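Local atomic coordinates of flap endonuclease 1 (Desulfurococcus amylolyticus, PDB entry 3ORY), a protein that probably cleaves the 5' flaps of branched DNA during replication and repair, as a structure-specific, metal-dependent nuclease of the XPG/FEN1 family. Residues K36-D41 / A85-V90; R78-V83 / D154-P159. All blocks are in the same frame, centred on the assembly; numbering follows the deposited sequence.

Contact 1. Residues K36-D41 / A85-V90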
# COMPACT_ATOMS: atom_id res chain seq x y z
N LYS A 36 -14.30 -11.16 7.19
CA LYS A 36 -13.56 -11.36 5.93
C LYS A 36 -12.05 -11.47 6.16
O LYS A 36 -11.49 -10.82 7.05
CB LYS A 36 -13.86 -10.26 4.91
CG LYS A 36 -15.34 -10.15 4.50
CD LYS A 36 -15.76 -11.26 3.54
CE LYS A 36 -17.26 -11.58 3.63
NZ LYS A 36 -18.12 -10.36 3.61
N ILE A 37 -11.41 -12.30 5.35
CA ILE A 37 -9.95 -12.38 5.32
C ILE A 37 -9.45 -11.38 4.30
O ILE A 37 -9.86 -11.41 3.14
CB ILE A 37 -9.46 -13.81 4.98
CG1 ILE A 37 -10.01 -14.82 6.00
CG2 ILE A 37 -7.91 -13.85 4.89
CD1 ILE A 37 -9.81 -16.30 5.63
N ILE A 38 -8.58 -10.47 4.73
CA ILE A 38 -8.03 -9.45 3.84
C ILE A 38 -6.52 -9.64 3.76
O ILE A 38 -5.84 -9.69 4.80
CB ILE A 38 -8.38 -8.01 4.31
CG1 ILE A 38 -9.89 -7.80 4.41
CG2 ILE A 38 -7.73 -6.95 3.40
CD1 ILE A 38 -10.64 -7.92 3.11
N VAL A 39 -6.00 -9.78 2.54
CA VAL A 39 -4.56 -9.93 2.37
C VAL A 39 -3.91 -8.58 2.07
O VAL A 39 -4.15 -7.97 1.03
CB VAL A 39 -4.19 -11.07 1.38
CG1 VAL A 39 -4.79 -10.86 0.00
CG2 VAL A 39 -2.67 -11.25 1.30
N ILE A 40 -3.09 -8.12 3.00
CA ILE A 40 -2.54 -6.77 2.95
C ILE A 40 -1.11 -6.77 2.44
O ILE A 40 -0.23 -7.41 3.03
CB ILE A 40 -2.59 -6.10 4.36
CG1 ILE A 40 -4.02 -6.17 4.93
CG2 ILE A 40 -2.07 -4.64 4.29
CD1 ILE A 40 -4.10 -5.91 6.46
N ASP A 41 -0.87 -6.06 1.35
CA ASP A 41 0.48 -5.98 0.84
C ASP A 41 1.35 -5.31 1.89
O ASP A 41 1.04 -4.22 2.37
CB ASP A 41 0.55 -5.24 -0.49
CG ASP A 41 1.94 -5.25 -1.07
OD1 ASP A 41 2.30 -6.25 -1.72
OD2 ASP A 41 2.67 -4.27 -0.84
N ALA A 85 -12.37 -4.46 14.28
CA ALA A 85 -13.47 -4.37 13.33
C ALA A 85 -13.97 -5.74 12.86
O ALA A 85 -14.96 -5.82 12.13
CB ALA A 85 -13.05 -3.53 12.14
N GLY A 86 -13.29 -6.81 13.28
CA GLY A 86 -13.70 -8.18 12.91
C GLY A 86 -13.05 -8.71 11.64
O GLY A 86 -13.36 -9.82 11.19
N ILE A 87 -12.16 -7.92 11.05
CA ILE A 87 -11.42 -8.34 9.86
C ILE A 87 -10.31 -9.32 10.26
O ILE A 87 -9.67 -9.16 11.30
CB ILE A 87 -10.85 -7.12 9.08
CG1 ILE A 87 -11.99 -6.30 8.47
CG2 ILE A 87 -9.90 -7.57 7.98
CD1 ILE A 87 -11.62 -4.85 8.17
N LYS A 88 -10.10 -10.34 9.44
CA LYS A 88 -9.02 -11.30 9.66
C LYS A 88 -7.86 -10.96 8.73
O LYS A 88 -7.87 -11.35 7.56
CB LYS A 88 -9.52 -12.73 9.46
CG LYS A 88 -10.67 -13.10 10.42
CD LYS A 88 -11.10 -14.55 10.27
CE LYS A 88 -12.09 -14.91 11.36
NZ LYS A 88 -12.83 -16.15 11.04
N PRO A 89 -6.87 -10.20 9.23
CA PRO A 89 -5.82 -9.75 8.33
C PRO A 89 -4.68 -10.75 8.17
O PRO A 89 -4.33 -11.48 9.11
CB PRO A 89 -5.32 -8.47 9.00
CG PRO A 89 -5.51 -8.71 10.48
CD PRO A 89 -6.63 -9.75 10.62
N VAL A 90 -4.11 -10.77 6.97
CA VAL A 90 -2.88 -11.49 6.70
C VAL A 90 -2.03 -10.59 5.80
O VAL A 90 -2.54 -9.99 4.85
CB VAL A 90 -3.13 -12.89 6.04
CG1 VAL A 90 -4.09 -12.80 4.85
CG2 VAL A 90 -1.81 -13.58 5.64
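I38 and I87 meet through their hydrocarbon branches at the apolar centre of this pairing: CG1 of I38 lies 3.6 Å from CG2 of I87. That methyl of I87 points to I38 because it stands anti to its own backbone N, and it also rests on the carbonyl oxygen of K36. On the same face CD1 of I40, at the end of an extended side chain, lies alongside CB of P89, and helix 70-84 packs over this face through I82 and V83. On the opposite face V39 and V90 run side by side, with CB of V39 3.9 Å from CG1 of V90, and CG2 of I37 touches the same V90 methyl; V39 also packs against A171, I174 and V175 of helix 167-176. Beta-branched residues suit both faces, since their bulk sits close to an extended backbone.

Between the faces runs a parallel beta ladder, I37 beside K88, I38 beside P89 and V39 beside V90. K88 N donates to K36 O (2.8 Å), I38 N to K88 O, V90 N to I38 O, and I40 N to V90 O (2.7 Å). The I38 N to K88 O bond is the most skewed of the four, its donor 37° out of the carbonyl plane. P89 lacks an N-H, but none is needed toward 37-41, where K88 and V90 donate; its carbonyl O faces the other way and accepts from W310 NE1. G86 closes helix 70-84 in a Schellman motif, its positive phi (91°) turning the chain into the strand.

At the polar edge the extended chain of K88 leads its ammonium away, and K36 makes a cation-pi contact with Y181. Apolar faces around a backbone joined by four hydrogen bonds imply an interior strand pair, joined by the right-handed beta-alpha-beta crossover expected of a PIN-like nuclease core.

Contact 2. Residues R78-V83 / D154-P159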
# COMPACT_ATOMS: atom_id res chain seq x y z
N ARG A 78 -2.80 0.02 13.71
CA ARG A 78 -3.74 -0.21 12.61
C ARG A 78 -4.20 -1.66 12.55
O ARG A 78 -5.38 -1.93 12.31
CB ARG A 78 -3.13 0.22 11.27
CG ARG A 78 -3.99 -0.09 10.04
CD ARG A 78 -5.33 0.66 10.07
NE ARG A 78 -5.16 2.10 10.26
CZ ARG A 78 -6.07 3.01 9.93
NH1 ARG A 78 -7.22 2.64 9.37
NH2 ARG A 78 -5.84 4.30 10.13
N THR A 79 -3.28 -2.60 12.79
CA THR A 79 -3.63 -4.02 12.77
C THR A 79 -4.62 -4.34 13.89
O THR A 79 -5.57 -5.10 13.69
CB THR A 79 -2.41 -4.95 12.85
OG1 THR A 79 -1.54 -4.67 11.74
CG2 THR A 79 -2.83 -6.42 12.79
N ILE A 80 -4.39 -3.75 15.07
CA ILE A 80 -5.32 -3.86 16.20
C ILE A 80 -6.72 -3.39 15.79
O ILE A 80 -7.70 -4.09 16.01
CB ILE A 80 -4.84 -3.10 17.45
CG1 ILE A 80 -3.61 -3.79 18.03
CG2 ILE A 80 -5.94 -3.03 18.53
CD1 ILE A 80 -3.01 -3.06 19.22
N ASN A 81 -6.79 -2.21 15.17
CA ASN A 81 -8.07 -1.63 14.72
C ASN A 81 -8.80 -2.53 13.73
O ASN A 81 -10.02 -2.68 13.80
CB ASN A 81 -7.86 -0.29 14.05
CG ASN A 81 -7.54 0.80 15.02
OD1 ASN A 81 -8.13 0.91 16.11
ND2 ASN A 81 -6.60 1.66 14.62
N ILE A 82 -8.03 -3.11 12.82
CA ILE A 82 -8.55 -3.99 11.78
C ILE A 82 -9.17 -5.23 12.43
O ILE A 82 -10.30 -5.60 12.12
CB ILE A 82 -7.44 -4.33 10.76
CG1 ILE A 82 -7.16 -3.12 9.87
CG2 ILE A 82 -7.80 -5.52 9.91
CD1 ILE A 82 -5.95 -3.30 8.96
N VAL A 83 -8.44 -5.84 13.35
CA VAL A 83 -8.94 -6.97 14.14
C VAL A 83 -10.18 -6.60 14.98
O VAL A 83 -11.14 -7.37 15.03
CB VAL A 83 -7.82 -7.58 15.02
CG1 VAL A 83 -8.39 -8.57 16.03
CG2 VAL A 83 -6.75 -8.26 14.14
N ASP A 154 4.51 -11.66 14.08
CA ASP A 154 4.67 -12.93 14.79
C ASP A 154 4.25 -12.80 16.26
O ASP A 154 3.47 -13.62 16.76
CB ASP A 154 6.13 -13.43 14.75
CG ASP A 154 6.59 -13.82 13.35
OD1 ASP A 154 5.75 -13.91 12.43
OD2 ASP A 154 7.82 -14.01 13.17
N ALA A 155 4.76 -11.78 16.94
CA ALA A 155 4.39 -11.52 18.34
C ALA A 155 2.89 -11.27 18.52
O ALA A 155 2.31 -11.66 19.55
CB ALA A 155 5.20 -10.36 18.89
N MET A 156 2.26 -10.64 17.53
CA MET A 156 0.82 -10.33 17.58
C MET A 156 -0.07 -11.51 17.18
O MET A 156 -1.29 -11.45 17.33
CB MET A 156 0.49 -9.12 16.67
CG MET A 156 1.15 -7.80 17.08
SD MET A 156 0.77 -6.43 15.95
CE MET A 156 -0.97 -6.15 16.29
N GLY A 157 0.53 -12.58 16.66
CA GLY A 157 -0.22 -13.75 16.22
C GLY A 157 -0.87 -13.58 14.85
O GLY A 157 -1.78 -14.34 14.48
N ILE A 158 -0.38 -12.60 14.10
CA ILE A 158 -0.90 -12.26 12.78
C ILE A 158 -0.06 -12.92 11.69
O ILE A 158 1.15 -12.72 11.64
CB ILE A 158 -0.95 -10.73 12.58
CG1 ILE A 158 -1.83 -10.07 13.67
CG2 ILE A 158 -1.42 -10.37 11.17
CD1 ILE A 158 -3.34 -10.42 13.60
N PRO A 159 -0.69 -13.72 10.82
CA PRO A 159 0.02 -14.44 9.76
C PRO A 159 0.56 -13.50 8.68
O PRO A 159 -0.02 -12.45 8.41
CB PRO A 159 -1.06 -15.33 9.15
CG PRO A 159 -2.34 -14.58 9.42
CD PRO A 159 -2.15 -13.98 10.79
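T79, M156 and I158 carry the packing of helix 70-84 against the end of helix 143-156, closed by a Schellman motif at G157, with M156 and I158 flanking the glycine. M156 reaches across, and the bend about its CG-SD bond (chi3 70°) sets the terminal methyl between two neighbours, CB of T79 and CG1 of I80, each 3.9 Å from CE. An unbranched, flexible thioether suits this span, for the backbones stay far apart: the CA atoms of I80 and M156 are 9.0 Å from each other.

T79 presents different chemistry on its two branches. CG2 of T79, anti to the backbone N, meets CG1 of I158 tip to tip at 3.9 Å, while OG1 is occupied by hydrogen bonds with L75 O and with Y91 OH. Threonine can thus sit buried here without an unpaired hydroxyl.

G157 takes the positive phi (80°) that ends the helix, and the chain then directs I158 toward helix 70-84. Y340 of helix 330-347 borders the same apolar cluster, touching I80, V83 and I158. No hydrogen bond crosses between the segments; the last link is V83 CG2 to I158 CD1, 4.1 Å apart.

In the fold
Contacts 1 and 2 have centres about 9 Å apart and are joined by the turn from helix 70-84 into strand 88-93: I87 N lies 3.2 Å from I82 O, a probable hydrogen bond. Contact 1 pairs that strand with 37-41, whereas contact 2 packs the preceding helix against the end of 143-156, just before strand 160-162 pairs with 88-93 on its other side. P159 brings them together, its carbonyl O 3.5 Å from CG2 of V90. At the end of strand 37-41, D41 caps helix 42-52 and has E168 nearby, an acidic grouping consistent with the metal-binding active site of this family; contact 2 joins helix 70-84 to the chain leading into strand 160-162.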